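Local coordinates for protein member of s1p family of ribosomal proteins (Pyrococcus furiosus, PDB 5YH1) that binds manganese through its DHH domain and probably acts as an exonuclease on nucleic acids, at residues 59-64 against 113-118; 150-155 against 180-185; 50-55 against 77-82; 93-98 against 124-129. One frame throughout, in Å; residues are numbered along the deposited sequence.

Contact 1 of 4, residues 59-64 against 113-118; sequences ILRHHA and LKDIIF
R61 reaches from strand 59-63 to D115 on helix 113-118 and grips its carboxylate side-on. NE gives its hydrogen to OD2 of D115 at 2.9 Å, on the syn lone pair, while NH2 of R61 bonds OD1 of the same aspartate, also at 2.9 Å, with that oxygen met well out of the carboxylate plane. The two planes are turned 38° apart, yet both oxygens stay close to the guanidinium plane. R61 CB already points toward the helix, and a bend at chi2 (-97°) sets the guanidinium edge-on to the carboxylate. R100 and Y107 also bond D115, so its buried charge is satisfied. K114 suits the margin: its CD lies 3.9 Å from NH2 of R61 at the guanidinium edge, its ammonium stays apart from the like charge, and a water accepts a bond from NH2 of R61 and a weak one from NZ of K114. Beside the ion pair, CD1 of I59 lies 4.1 Å from CB of D115. A methionine at R61 would probably leave the buried D115 carboxylate short of two donors. Strand and helix run nearly antiparallel, 11.2 Å between axes, the layering of a Rossmann-like DHH domain, where helix 109-126 covers the central parallel sheet.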
loop_
_atom_site.group_PDB
_atom_site.type_symbol
_atom_site.label_atom_id
_atom_site.label_comp_id
_atom_site.label_asym_id
_atom_site.label_seq_id
_atom_site.Cartn_x
_atom_site.Cartn_y
_atom_site.Cartn_z
ATOM N N ILE A 59 22.440 -5.413 -0.981
ATOM C CA ILE A 59 21.278 -4.537 -0.914
ATOM C C ILE A 59 21.782 -3.114 -0.776
ATOM O O ILE A 59 22.524 -2.803 0.161
ATOM C CB ILE A 59 20.400 -4.785 0.322
ATOM C CG1 ILE A 59 20.000 -6.237 0.426
ATOM C CG2 ILE A 59 19.147 -3.914 0.259
ATOM C CD1 ILE A 59 19.308 -6.521 1.744
ATOM N N LEU A 60 21.362 -2.259 -1.700
ATOM C CA LEU A 60 21.671 -0.835 -1.637
ATOM C C LEU A 60 20.396 -0.042 -1.348
ATOM O O LEU A 60 19.479 -0.002 -2.165
ATOM C CB LEU A 60 22.341 -0.378 -2.937
ATOM C CG LEU A 60 23.084 0.959 -2.880
ATOM C CD1 LEU A 60 24.038 1.096 -4.045
ATOM C CD2 LEU A 60 22.126 2.140 -2.870
ATOM N N ARG A 61 20.352 0.577 -0.173
ATOM C CA ARG A 61 19.269 1.474 0.229
ATOM C C ARG A 61 19.728 2.906 0.060
ATOM O O ARG A 61 20.843 3.244 0.471
ATOM C CB ARG A 61 18.935 1.273 1.702
ATOM C CG ARG A 61 18.079 0.065 1.995
ATOM C CD ARG A 61 16.627 0.473 2.107
ATOM N NE ARG A 61 15.742 -0.684 2.134
ATOM C CZ ARG A 61 14.468 -0.650 1.759
ATOM N NH1 ARG A 61 13.918 0.484 1.336
ATOM N NH2 ARG A 61 13.737 -1.748 1.819
ATOM N N HIS A 62 18.870 3.748 -0.517
ATOM C CA HIS A 62 19.160 5.168 -0.652
ATOM C C HIS A 62 17.930 6.033 -0.448
ATOM O O HIS A 62 16.810 5.637 -0.774
ATOM C CB HIS A 62 19.796 5.474 -2.018
ATOM C CG HIS A 62 18.880 5.260 -3.183
ATOM N ND1 HIS A 62 17.912 6.170 -3.545
ATOM C CD2 HIS A 62 18.792 4.245 -4.074
ATOM C CE1 HIS A 62 17.262 5.724 -4.603
ATOM N NE2 HIS A 62 17.778 4.560 -4.945
ATOM N N HIS A 63 18.148 7.231 0.073
ATOM C CA HIS A 63 17.084 8.213 0.196
ATOM C C HIS A 63 16.495 8.527 -1.185
ATOM O O HIS A 63 17.217 8.525 -2.186
ATOM C CB HIS A 63 17.611 9.477 0.861
ATOM C CG HIS A 63 16.541 10.449 1.220
ATOM N ND1 HIS A 63 16.445 11.696 0.641
ATOM C CD2 HIS A 63 15.502 10.349 2.078
ATOM C CE1 HIS A 63 15.394 12.327 1.134
ATOM N NE2 HIS A 63 14.808 11.533 2.012
ATOM N N ALA A 64 15.187 8.783 -1.225
ATOM C CA ALA A 64 14.441 8.881 -2.476
ATOM C C ALA A 64 14.365 10.313 -3.020
ATOM O O ALA A 64 13.284 10.794 -3.361
ATOM C CB ALA A 64 13.031 8.318 -2.295
ATOM N N LEU A 113 13.098 -4.365 8.139
ATOM C CA LEU A 113 12.423 -5.641 8.417
ATOM C C LEU A 113 12.103 -6.363 7.115
ATOM O O LEU A 113 12.253 -7.576 7.011
ATOM C CB LEU A 113 11.180 -5.424 9.287
ATOM C CG LEU A 113 11.538 -4.998 10.724
ATOM C CD1 LEU A 113 10.298 -4.570 11.482
ATOM C CD2 LEU A 113 12.263 -6.107 11.470
ATOM N N LYS A 114 11.702 -5.603 6.107
ATOM C CA LYS A 114 11.503 -6.159 4.781
ATOM C C LYS A 114 12.832 -6.720 4.222
ATOM O O LYS A 114 12.882 -7.833 3.696
ATOM C CB LYS A 114 10.895 -5.080 3.879
ATOM C CG LYS A 114 10.605 -5.509 2.455
ATOM C CD LYS A 114 11.682 -5.036 1.504
ATOM C CE LYS A 114 11.345 -5.384 0.063
ATOM N NZ LYS A 114 10.564 -4.297 -0.589
ATOM N N ASP A 115 13.911 -5.961 4.364
ATOM C CA ASP A 115 15.222 -6.416 3.904
ATOM C C ASP A 115 15.631 -7.737 4.591
ATOM O O ASP A 115 16.160 -8.651 3.959
ATOM C CB ASP A 115 16.283 -5.321 4.160
ATOM C CG ASP A 115 16.086 -4.085 3.277
ATOM O OD1 ASP A 115 15.350 -4.175 2.271
ATOM O OD2 ASP A 115 16.668 -3.019 3.588
ATOM N N ILE A 116 15.378 -7.839 5.887
ATOM C CA ILE A 116 15.723 -9.049 6.635
ATOM C C ILE A 116 14.846 -10.242 6.204
ATOM O O ILE A 116 15.344 -11.344 5.987
ATOM C CB ILE A 116 15.656 -8.800 8.162
ATOM C CG1 ILE A 116 16.780 -7.843 8.570
ATOM C CG2 ILE A 116 15.791 -10.111 8.952
ATOM C CD1 ILE A 116 16.649 -7.272 9.971
ATOM N N ILE A 117 13.549 -10.030 6.045
ATOM C CA ILE A 117 12.659 -11.128 5.633
ATOM C C ILE A 117 13.050 -11.624 4.244
ATOM O O ILE A 117 13.173 -12.825 4.020
ATOM C CB ILE A 117 11.178 -10.697 5.681
ATOM C CG1 ILE A 117 10.757 -10.491 7.140
ATOM C CG2 ILE A 117 10.270 -11.721 4.987
ATOM C CD1 ILE A 117 9.576 -9.565 7.331
ATOM N N PHE A 118 13.275 -10.697 3.321
ATOM C CA PHE A 118 13.676 -11.042 1.960
ATOM C C PHE A 118 15.024 -11.759 1.930
ATOM O O PHE A 118 15.168 -12.762 1.244
ATOM C CB PHE A 118 13.719 -9.786 1.071
ATOM C CG PHE A 118 12.392 -9.419 0.449
ATOM C CD1 PHE A 118 11.181 -9.639 1.113
ATOM C CD2 PHE A 118 12.353 -8.825 -0.810
ATOM C CE1 PHE A 118 9.969 -9.286 0.522
ATOM C CE2 PHE A 118 11.141 -8.471 -1.401
ATOM C CZ PHE A 118 9.947 -8.706 -0.732
HETATM O O HOH W 1 11.355 -1.172 0.157
#

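Contact 2 of 4, residues 150-155 against 180-185; sequences RLKAYG and YVDVHV
K152 and D182 approach obliquely, the lysine extending from the last turn of its helix and the aspartate turning its carboxylate to meet it. NZ of K152 lies 2.8 Å from OD2 of D182, a salt bridge that reaches the oxygen on its syn side, 18° out of the carboxylate plane. The lysine bends once, at chi2 (-51°), and then runs nearly straight, which carries CE past the carbonyl of Y180, 3.3 Å from its O. A long flexible cation suits this span, and NZ bonds V156 O as well. D182 is matched in turn: OD2 also takes the backbone N-H of I158, so its charge serves both the lysine and the sheet. G155, with positive phi, closes the helix in a Schellman motif. Y180 sets its ring against I145, Y148 and K149, while Y154 and R150 bond a second subunit. The contact thus joins the end of helix 145-152 to the entry of strand 183-185, an outermost strand, within this chain, of the parallel sheet, beside strand 158-161.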
loop_
_atom_site.group_PDB
_atom_site.type_symbol
_atom_site.label_atom_id
_atom_site.label_comp_id
_atom_site.label_asym_id
_atom_site.label_seq_id
_atom_site.Cartn_x
_atom_site.Cartn_y
_atom_site.Cartn_z
ATOM N N ARG A 150 19.122 -4.652 14.554
ATOM C CA ARG A 150 18.449 -5.788 13.958
ATOM C C ARG A 150 19.318 -6.501 12.936
ATOM O O ARG A 150 19.405 -7.735 12.959
ATOM C CB ARG A 150 17.112 -5.365 13.360
ATOM C CG ARG A 150 16.084 -5.059 14.438
ATOM C CD ARG A 150 14.968 -4.209 13.886
ATOM N NE ARG A 150 13.931 -3.914 14.870
ATOM C CZ ARG A 150 14.030 -3.002 15.831
ATOM N NH1 ARG A 150 15.146 -2.286 15.992
ATOM N NH2 ARG A 150 13.001 -2.811 16.650
ATOM N N LEU A 151 19.989 -5.748 12.063
ATOM C CA LEU A 151 20.906 -6.372 11.100
ATOM C C LEU A 151 22.063 -7.125 11.781
ATOM O O LEU A 151 22.503 -8.173 11.299
ATOM C CB LEU A 151 21.451 -5.341 10.101
ATOM C CG LEU A 151 20.426 -4.807 9.098
ATOM C CD1 LEU A 151 20.980 -3.606 8.353
ATOM C CD2 LEU A 151 20.002 -5.882 8.112
ATOM N N LYS A 152 22.557 -6.599 12.892
ATOM C CA LYS A 152 23.678 -7.237 13.583
ATOM C C LYS A 152 23.282 -8.558 14.266
ATOM O O LYS A 152 24.115 -9.437 14.434
ATOM C CB LYS A 152 24.349 -6.265 14.556
ATOM C CG LYS A 152 25.180 -5.185 13.847
ATOM C CD LYS A 152 26.157 -5.761 12.818
ATOM C CE LYS A 152 27.186 -4.727 12.379
ATOM N NZ LYS A 152 28.093 -5.244 11.318
ATOM N N ALA A 153 22.008 -8.721 14.601
ATOM C CA ALA A 153 21.524 -10.021 15.059
ATOM C C ALA A 153 21.700 -11.098 13.983
ATOM O O ALA A 153 21.699 -12.292 14.289
ATOM C CB ALA A 153 20.071 -9.929 15.484
ATOM N N TYR A 154 21.865 -10.684 12.727
ATOM C CA TYR A 154 22.104 -11.617 11.629
ATOM C C TYR A 154 23.558 -11.626 11.136
ATOM O O TYR A 154 23.856 -12.266 10.129
ATOM C CB TYR A 154 21.125 -11.314 10.481
ATOM C CG TYR A 154 19.705 -11.593 10.892
ATOM C CD1 TYR A 154 18.990 -10.673 11.639
ATOM C CD2 TYR A 154 19.094 -12.803 10.575
ATOM C CE1 TYR A 154 17.697 -10.939 12.054
ATOM C CE2 TYR A 154 17.801 -13.080 10.983
ATOM C CZ TYR A 154 17.105 -12.146 11.721
ATOM O OH TYR A 154 15.818 -12.423 12.139
ATOM N N GLY A 155 24.456 -10.941 11.843
ATOM C CA GLY A 155 25.870 -10.834 11.425
ATOM C C GLY A 155 26.107 -10.131 10.092
ATOM O O GLY A 155 27.092 -10.411 9.394
ATOM N N TYR A 180 27.982 0.619 15.179
ATOM C CA TYR A 180 27.050 -0.359 14.622
ATOM C C TYR A 180 27.258 -0.634 13.136
ATOM O O TYR A 180 26.554 -1.463 12.572
ATOM C CB TYR A 180 25.614 0.096 14.862
ATOM C CG TYR A 180 25.290 0.258 16.320
ATOM C CD1 TYR A 180 24.775 -0.802 17.061
ATOM C CD2 TYR A 180 25.519 1.462 16.965
ATOM C CE1 TYR A 180 24.483 -0.657 18.408
ATOM C CE2 TYR A 180 25.234 1.619 18.313
ATOM C CZ TYR A 180 24.714 0.556 19.024
ATOM O OH TYR A 180 24.427 0.724 20.350
ATOM N N VAL A 181 28.209 0.054 12.502
ATOM C CA VAL A 181 28.492 -0.159 11.081
ATOM C C VAL A 181 29.983 -0.381 10.848
ATOM O O VAL A 181 30.809 0.051 11.646
ATOM C CB VAL A 181 27.987 1.010 10.202
ATOM C CG1 VAL A 181 26.489 1.225 10.406
ATOM C CG2 VAL A 181 28.758 2.294 10.469
ATOM N N ASP A 182 30.310 -1.030 9.736
ATOM C CA ASP A 182 31.672 -1.473 9.451
ATOM C C ASP A 182 32.542 -0.416 8.767
ATOM O O ASP A 182 33.754 -0.375 8.975
ATOM C CB ASP A 182 31.621 -2.750 8.610
ATOM C CG ASP A 182 30.958 -3.906 9.361
ATOM O OD1 ASP A 182 31.700 -4.646 10.022
ATOM O OD2 ASP A 182 29.709 -4.032 9.352
ATOM N N VAL A 183 31.941 0.407 7.920
ATOM C CA VAL A 183 32.629 1.592 7.410
ATOM C C VAL A 183 31.612 2.691 7.132
ATOM O O VAL A 183 30.551 2.444 6.536
ATOM C CB VAL A 183 33.482 1.304 6.160
ATOM C CG1 VAL A 183 32.622 0.889 4.981
ATOM C CG2 VAL A 183 34.329 2.523 5.797
ATOM N N HIS A 184 31.941 3.894 7.598
ATOM C CA HIS A 184 31.082 5.051 7.464
ATOM C C HIS A 184 31.854 6.150 6.726
ATOM O O HIS A 184 32.805 6.715 7.264
ATOM C CB HIS A 184 30.627 5.488 8.850
ATOM C CG HIS A 184 29.590 6.565 8.844
ATOM N ND1 HIS A 184 29.094 7.116 10.003
ATOM C CD2 HIS A 184 28.986 7.220 7.827
ATOM C CE1 HIS A 184 28.208 8.049 9.703
ATOM N NE2 HIS A 184 28.132 8.138 8.388
ATOM N N VAL A 185 31.469 6.397 5.472
ATOM C CA VAL A 185 32.040 7.464 4.655
ATOM C C VAL A 185 31.146 8.686 4.810
ATOM O O VAL A 185 29.989 8.686 4.366
ATOM C CB VAL A 185 32.118 7.063 3.170
ATOM C CG1 VAL A 185 32.651 8.213 2.326
ATOM C CG2 VAL A 185 32.990 5.824 2.991
#

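Contact 3 of 4, residues 50-55 against 77-82; sequences RAIFEG and TAIIPL
I52 meets I79 and L82 without any flat group between them; the nearest ring, that of F53, skirts the contact, its CZ 4.5 Å from CD1 of L82. That ring forms a cation-pi pair with R19 and also touches L16 and V86. The contact is helix-helix packing within a Rossmann-like alpha/beta fold: helices 32-53 and 66-86, which precede and follow strand 58-63 in the chain, lie side by side. I52 does most of the work because a beta-branched side chain offers two separate arms. CG1 stands anti to the carbonyl carbon (chi1 -67°) and carries CD1 out to I79 and to CD1 of L82, whereas CG2 settles against CB of L82. I52 and L82 cross at about a right angle, so a methyl of one presses on the stem of the other. An alanine in place of I52 would probably open a gap between the two helices, with I79 and L82 losing the methyls they pack on. Close by, G55 ends helix 32-53 in a Schellman motif, its positive phi easy for glycine, before the chain enters strand 58-63. The tightest touches are I52 CD1 to I79 CG2 and I52 CG2 to L82 CB, each at 3.8 Å.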
loop_
_atom_site.group_PDB
_atom_site.type_symbol
_atom_site.label_atom_id
_atom_site.label_comp_id
_atom_site.label_asym_id
_atom_site.label_seq_id
_atom_site.Cartn_x
_atom_site.Cartn_y
_atom_site.Cartn_z
ATOM N N ARG A 50 34.597 -7.106 -2.689
ATOM C CA ARG A 50 34.765 -8.439 -2.116
ATOM C C ARG A 50 33.452 -9.224 -2.131
ATOM O O ARG A 50 33.426 -10.394 -2.536
ATOM C CB ARG A 50 35.326 -8.360 -0.696
ATOM C CG ARG A 50 36.001 -9.651 -0.272
ATOM C CD ARG A 50 36.529 -9.596 1.153
ATOM N NE ARG A 50 37.407 -10.741 1.418
ATOM C CZ ARG A 50 36.993 -11.996 1.612
ATOM N NH1 ARG A 50 35.694 -12.298 1.578
ATOM N NH2 ARG A 50 37.885 -12.963 1.838
ATOM N N ALA A 51 32.367 -8.575 -1.707
ATOM C CA ALA A 51 31.033 -9.168 -1.802
ATOM C C ALA A 51 30.737 -9.633 -3.225
ATOM O O ALA A 51 30.261 -10.749 -3.429
ATOM C CB ALA A 51 29.975 -8.183 -1.339
ATOM N N ILE A 52 31.052 -8.789 -4.207
ATOM C CA ILE A 52 30.831 -9.118 -5.617
ATOM C C ILE A 52 31.622 -10.350 -6.044
ATOM O O ILE A 52 31.093 -11.243 -6.714
ATOM C CB ILE A 52 31.233 -7.953 -6.549
ATOM C CG1 ILE A 52 30.300 -6.755 -6.356
ATOM C CG2 ILE A 52 31.206 -8.393 -8.013
ATOM C CD1 ILE A 52 30.822 -5.479 -6.983
ATOM N N PHE A 53 32.894 -10.386 -5.680
ATOM C CA PHE A 53 33.768 -11.457 -6.133
ATOM C C PHE A 53 33.446 -12.794 -5.454
ATOM O O PHE A 53 33.679 -13.841 -6.040
ATOM C CB PHE A 53 35.249 -11.079 -5.956
ATOM C CG PHE A 53 35.702 -9.926 -6.824
ATOM C CD1 PHE A 53 35.275 -9.800 -8.140
ATOM C CD2 PHE A 53 36.594 -8.987 -6.332
ATOM C CE1 PHE A 53 35.704 -8.744 -8.930
ATOM C CE2 PHE A 53 37.028 -7.930 -7.123
ATOM C CZ PHE A 53 36.585 -7.810 -8.422
ATOM N N GLU A 54 32.900 -12.764 -4.240
ATOM C CA GLU A 54 32.499 -14.003 -3.579
ATOM C C GLU A 54 31.077 -14.435 -3.933
ATOM O O GLU A 54 30.622 -15.469 -3.480
ATOM C CB GLU A 54 32.687 -13.917 -2.061
ATOM C CG GLU A 54 31.703 -13.038 -1.328
ATOM C CD GLU A 54 32.002 -12.948 0.156
ATOM O OE1 GLU A 54 31.789 -11.876 0.749
ATOM O OE2 GLU A 54 32.438 -13.948 0.747
ATOM N N GLY A 55 30.382 -13.664 -4.758
ATOM C CA GLY A 55 29.015 -14.008 -5.151
ATOM C C GLY A 55 27.998 -13.751 -4.058
ATOM O O GLY A 55 26.929 -14.353 -4.043
ATOM N N THR A 77 25.835 1.356 -11.249
ATOM C CA THR A 77 26.473 1.384 -12.560
ATOM C C THR A 77 27.879 0.764 -12.523
ATOM O O THR A 77 28.296 0.118 -13.474
ATOM C CB THR A 77 26.517 2.828 -13.099
ATOM O OG1 THR A 77 25.185 3.340 -13.165
ATOM C CG2 THR A 77 27.142 2.895 -14.487
ATOM N N ALA A 78 28.593 0.948 -11.416
ATOM C CA ALA A 78 29.909 0.329 -11.208
ATOM C C ALA A 78 29.812 -1.158 -10.821
ATOM O O ALA A 78 30.620 -1.978 -11.243
ATOM C CB ALA A 78 30.660 1.087 -10.124
ATOM N N ILE A 79 28.823 -1.493 -10.001
ATOM C CA ILE A 79 28.684 -2.843 -9.448
ATOM C C ILE A 79 28.199 -3.875 -10.471
ATOM O O ILE A 79 28.779 -4.959 -10.582
ATOM C CB ILE A 79 27.741 -2.823 -8.219
ATOM C CG1 ILE A 79 28.429 -2.103 -7.066
ATOM C CG2 ILE A 79 27.355 -4.237 -7.788
ATOM C CD1 ILE A 79 27.489 -1.594 -6.002
ATOM N N ILE A 80 27.150 -3.540 -11.218
ATOM C CA ILE A 80 26.499 -4.511 -12.115
ATOM C C ILE A 80 27.474 -5.157 -13.113
ATOM O O ILE A 80 27.470 -6.380 -13.256
ATOM C CB ILE A 80 25.284 -3.894 -12.859
ATOM C CG1 ILE A 80 24.131 -3.588 -11.892
ATOM C CG2 ILE A 80 24.798 -4.801 -13.979
ATOM C CD1 ILE A 80 23.629 -4.769 -11.100
ATOM N N PRO A 81 28.308 -4.350 -13.806
ATOM C CA PRO A 81 29.282 -4.959 -14.728
ATOM C C PRO A 81 30.237 -5.956 -14.072
ATOM O O PRO A 81 30.569 -6.966 -14.688
ATOM C CB PRO A 81 30.059 -3.757 -15.278
ATOM C CG PRO A 81 29.125 -2.611 -15.146
ATOM C CD PRO A 81 28.300 -2.881 -13.917
ATOM N N LEU A 82 30.691 -5.672 -12.854
ATOM C CA LEU A 82 31.569 -6.599 -12.148
ATOM C C LEU A 82 30.830 -7.894 -11.825
ATOM O O LEU A 82 31.369 -8.979 -12.006
ATOM C CB LEU A 82 32.125 -5.987 -10.859
ATOM C CG LEU A 82 33.115 -4.831 -10.986
ATOM C CD1 LEU A 82 33.695 -4.507 -9.619
ATOM C CD2 LEU A 82 34.229 -5.145 -11.984
#

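Contact 4 of 4, residues 93-98 against 124-129; sequences RWHLFK and MRFGDE
H95 reaches from the short helix 92-96 to D128, just beyond the end of helix 109-126. Its CB points toward 124-129, and CG, anti to the backbone N (chi1 -176°), carries the ring on in that direction; the side chain also touches D122. The flanking carbons follow: CD2 of H95 lies 3.7 Å from OD2 of D128. On the closer flank, CE1 comes within 3.3 Å of the same oxygen and 4.4 Å from CD2 of F126, whose ring stands almost perpendicular to the imidazole, with the centroids 6.0 Å apart. The tip, NE2, donates to OD2 of D128 at 2.6 Å; this hydrogen bond is bent (N-H...O 140°), and OD2 sits 22° out of the ring plane, on its edge side. The carboxylate is met on its syn side. G127, whose positive phi suits glycine, takes the chain out of the helix just before D128, which is consistent with D128 facing the histidine, and the carbonyl of D128 is held by H123. Near this surface, W94 and R125 pack against neighbouring subunits. A histidine paired with a carboxylate, with D122 close by as well, may well favour the protonated imidazolium, and the bond would then gain the character of an ion pair.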
loop_
_atom_site.group_PDB
_atom_site.type_symbol
_atom_site.label_atom_id
_atom_site.label_comp_id
_atom_site.label_asym_id
_atom_site.label_seq_id
_atom_site.Cartn_x
_atom_site.Cartn_y
_atom_site.Cartn_z
ATOM N N ARG A 93 23.003 -10.660 -12.176
ATOM C CA ARG A 93 22.737 -9.222 -12.069
ATOM C C ARG A 93 21.465 -8.940 -11.281
ATOM O O ARG A 93 21.456 -8.117 -10.363
ATOM C CB ARG A 93 22.579 -8.593 -13.457
ATOM C CG ARG A 93 21.634 -7.397 -13.454
ATOM C CD ARG A 93 21.488 -6.758 -14.809
ATOM N NE ARG A 93 20.903 -5.428 -14.679
ATOM C CZ ARG A 93 20.908 -4.519 -15.647
ATOM N NH1 ARG A 93 21.455 -4.800 -16.829
ATOM N NH2 ARG A 93 20.358 -3.329 -15.438
ATOM N N TRP A 94 20.390 -9.616 -11.664
ATOM C CA TRP A 94 19.065 -9.327 -11.133
ATOM C C TRP A 94 18.910 -9.878 -9.739
ATOM O O TRP A 94 18.194 -9.319 -8.920
ATOM C CB TRP A 94 17.986 -9.895 -12.067
ATOM C CG TRP A 94 18.079 -9.264 -13.410
ATOM C CD1 TRP A 94 18.756 -9.734 -14.496
ATOM C CD2 TRP A 94 17.544 -7.997 -13.783
ATOM N NE1 TRP A 94 18.652 -8.844 -15.536
ATOM C CE2 TRP A 94 17.913 -7.766 -15.122
ATOM C CE3 TRP A 94 16.776 -7.034 -13.112
ATOM C CZ2 TRP A 94 17.540 -6.615 -15.811
ATOM C CZ3 TRP A 94 16.401 -5.886 -13.796
ATOM C CH2 TRP A 94 16.786 -5.687 -15.133
ATOM N N HIS A 95 19.592 -10.976 -9.466
ATOM C CA HIS A 95 19.422 -11.659 -8.203
ATOM C C HIS A 95 20.377 -11.166 -7.110
ATOM O O HIS A 95 19.989 -11.086 -5.949
ATOM C CB HIS A 95 19.599 -13.158 -8.401
ATOM C CG HIS A 95 19.354 -13.942 -7.159
ATOM N ND1 HIS A 95 18.148 -13.907 -6.496
ATOM C CD2 HIS A 95 20.165 -14.743 -6.433
ATOM C CE1 HIS A 95 18.221 -14.670 -5.419
ATOM N NE2 HIS A 95 19.434 -15.190 -5.361
ATOM N N LEU A 96 21.614 -10.849 -7.484
ATOM C CA LEU A 96 22.668 -10.549 -6.516
ATOM C C LEU A 96 22.875 -9.047 -6.255
ATOM O O LEU A 96 23.803 -8.650 -5.531
ATOM C CB LEU A 96 23.976 -11.202 -6.961
ATOM C CG LEU A 96 23.953 -12.731 -7.031
ATOM C CD1 LEU A 96 25.256 -13.246 -7.619
ATOM C CD2 LEU A 96 23.704 -13.339 -5.660
ATOM N N PHE A 97 22.011 -8.217 -6.833
ATOM C CA PHE A 97 21.989 -6.802 -6.507
ATOM C C PHE A 97 20.568 -6.250 -6.483
ATOM O O PHE A 97 19.808 -6.428 -7.436
ATOM C CB PHE A 97 22.830 -5.998 -7.494
ATOM C CG PHE A 97 22.835 -4.525 -7.209
ATOM C CD1 PHE A 97 23.722 -3.991 -6.295
ATOM C CD2 PHE A 97 21.932 -3.677 -7.838
ATOM C CE1 PHE A 97 23.728 -2.641 -6.010
ATOM C CE2 PHE A 97 21.931 -2.320 -7.561
ATOM C CZ PHE A 97 22.831 -1.804 -6.647
ATOM N N LYS A 98 20.238 -5.550 -5.402
ATOM C CA LYS A 98 18.950 -4.895 -5.249
ATOM C C LYS A 98 19.136 -3.457 -4.789
ATOM O O LYS A 98 19.854 -3.203 -3.827
ATOM C CB LYS A 98 18.107 -5.639 -4.214
ATOM C CG LYS A 98 17.736 -7.054 -4.617
ATOM C CD LYS A 98 16.716 -7.034 -5.749
ATOM C CE LYS A 98 16.685 -8.355 -6.496
ATOM N NZ LYS A 98 16.236 -9.465 -5.634
HETATM N N MSE A 124 17.485 -19.228 3.001
HETATM C CA MSE A 124 16.908 -20.543 3.280
HETATM C C MSE A 124 16.514 -21.255 2.021
HETATM O O MSE A 124 16.712 -22.453 1.894
HETATM C CB MSE A 124 15.663 -20.410 4.150
HETATM C CG MSE A 124 15.992 -19.893 5.548
HETATM SE SE MSE A 124 14.333 -19.575 6.585
HETATM C CE MSE A 124 13.520 -18.030 5.687
ATOM N N ARG A 125 15.957 -20.532 1.063
ATOM C CA ARG A 125 15.393 -21.171 -0.125
ATOM C C ARG A 125 16.441 -21.512 -1.190
ATOM O O ARG A 125 16.376 -22.574 -1.799
ATOM C CB ARG A 125 14.320 -20.268 -0.712
ATOM C CG ARG A 125 13.435 -20.918 -1.744
ATOM C CD ARG A 125 12.333 -19.959 -2.127
ATOM N NE ARG A 125 11.390 -20.580 -3.044
ATOM C CZ ARG A 125 10.201 -20.079 -3.352
ATOM N NH1 ARG A 125 9.781 -18.943 -2.817
ATOM N NH2 ARG A 125 9.420 -20.729 -4.196
ATOM N N PHE A 126 17.393 -20.611 -1.420
ATOM C CA PHE A 126 18.391 -20.802 -2.474
ATOM C C PHE A 126 19.817 -20.975 -1.956
ATOM O O PHE A 126 20.721 -21.161 -2.746
ATOM C CB PHE A 126 18.346 -19.630 -3.455
ATOM C CG PHE A 126 16.979 -19.357 -3.997
ATOM C CD1 PHE A 126 16.351 -20.281 -4.822
ATOM C CD2 PHE A 126 16.308 -18.184 -3.677
ATOM C CE1 PHE A 126 15.081 -20.035 -5.319
ATOM C CE2 PHE A 126 15.041 -17.937 -4.170
ATOM C CZ PHE A 126 14.423 -18.861 -4.988
ATOM N N GLY A 127 20.023 -20.903 -0.644
ATOM C CA GLY A 127 21.366 -21.036 -0.069
ATOM C C GLY A 127 22.270 -19.822 -0.245
ATOM O O GLY A 127 23.468 -19.914 0.001
ATOM N N ASP A 128 21.715 -18.685 -0.667
ATOM C CA ASP A 128 22.494 -17.444 -0.771
ATOM C C ASP A 128 23.088 -17.058 0.577
ATOM O O ASP A 128 22.454 -17.231 1.620
ATOM C CB ASP A 128 21.616 -16.272 -1.226
ATOM C CG ASP A 128 21.127 -16.409 -2.644
ATOM O OD1 ASP A 128 21.794 -17.064 -3.457
ATOM O OD2 ASP A 128 20.061 -15.849 -2.953
ATOM N N GLU A 129 24.292 -16.508 0.553
ATOM C CA GLU A 129 24.837 -15.846 1.730
ATOM C C GLU A 129 23.988 -14.619 2.059
ATOM O O GLU A 129 23.285 -14.079 1.201
ATOM C CB GLU A 129 26.275 -15.398 1.475
ATOM C CG GLU A 129 27.263 -16.524 1.222
ATOM C CD GLU A 129 27.726 -17.185 2.499
ATOM O OE1 GLU A 129 26.898 -17.804 3.189
ATOM O OE2 GLU A 129 28.928 -17.087 2.816
#

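In the fold
Contacts 1 and 3 are buried, and they lie on opposite faces of the same parallel sheet: contact 1 ties strand 58-63 to helix 109-126 by a buried ion pair, while contact 3 joins helices 32-53 and 66-86 by hydrocarbon alone. Contacts 2 and 4 are surface contacts, each resting on one charged or polar pair near a helix end. Contact 4 shares helix 109-126 with contact 1, and their strands are neighbours, L60 N lying 2.8 Å from K98 O. I116 packs on L151 and Y154, linking contacts 1 and 2, whereas F97 lies against I79 and I80 to connect contacts 3 and 4. Contacts 1, 2 and 4 also touch a second subunit.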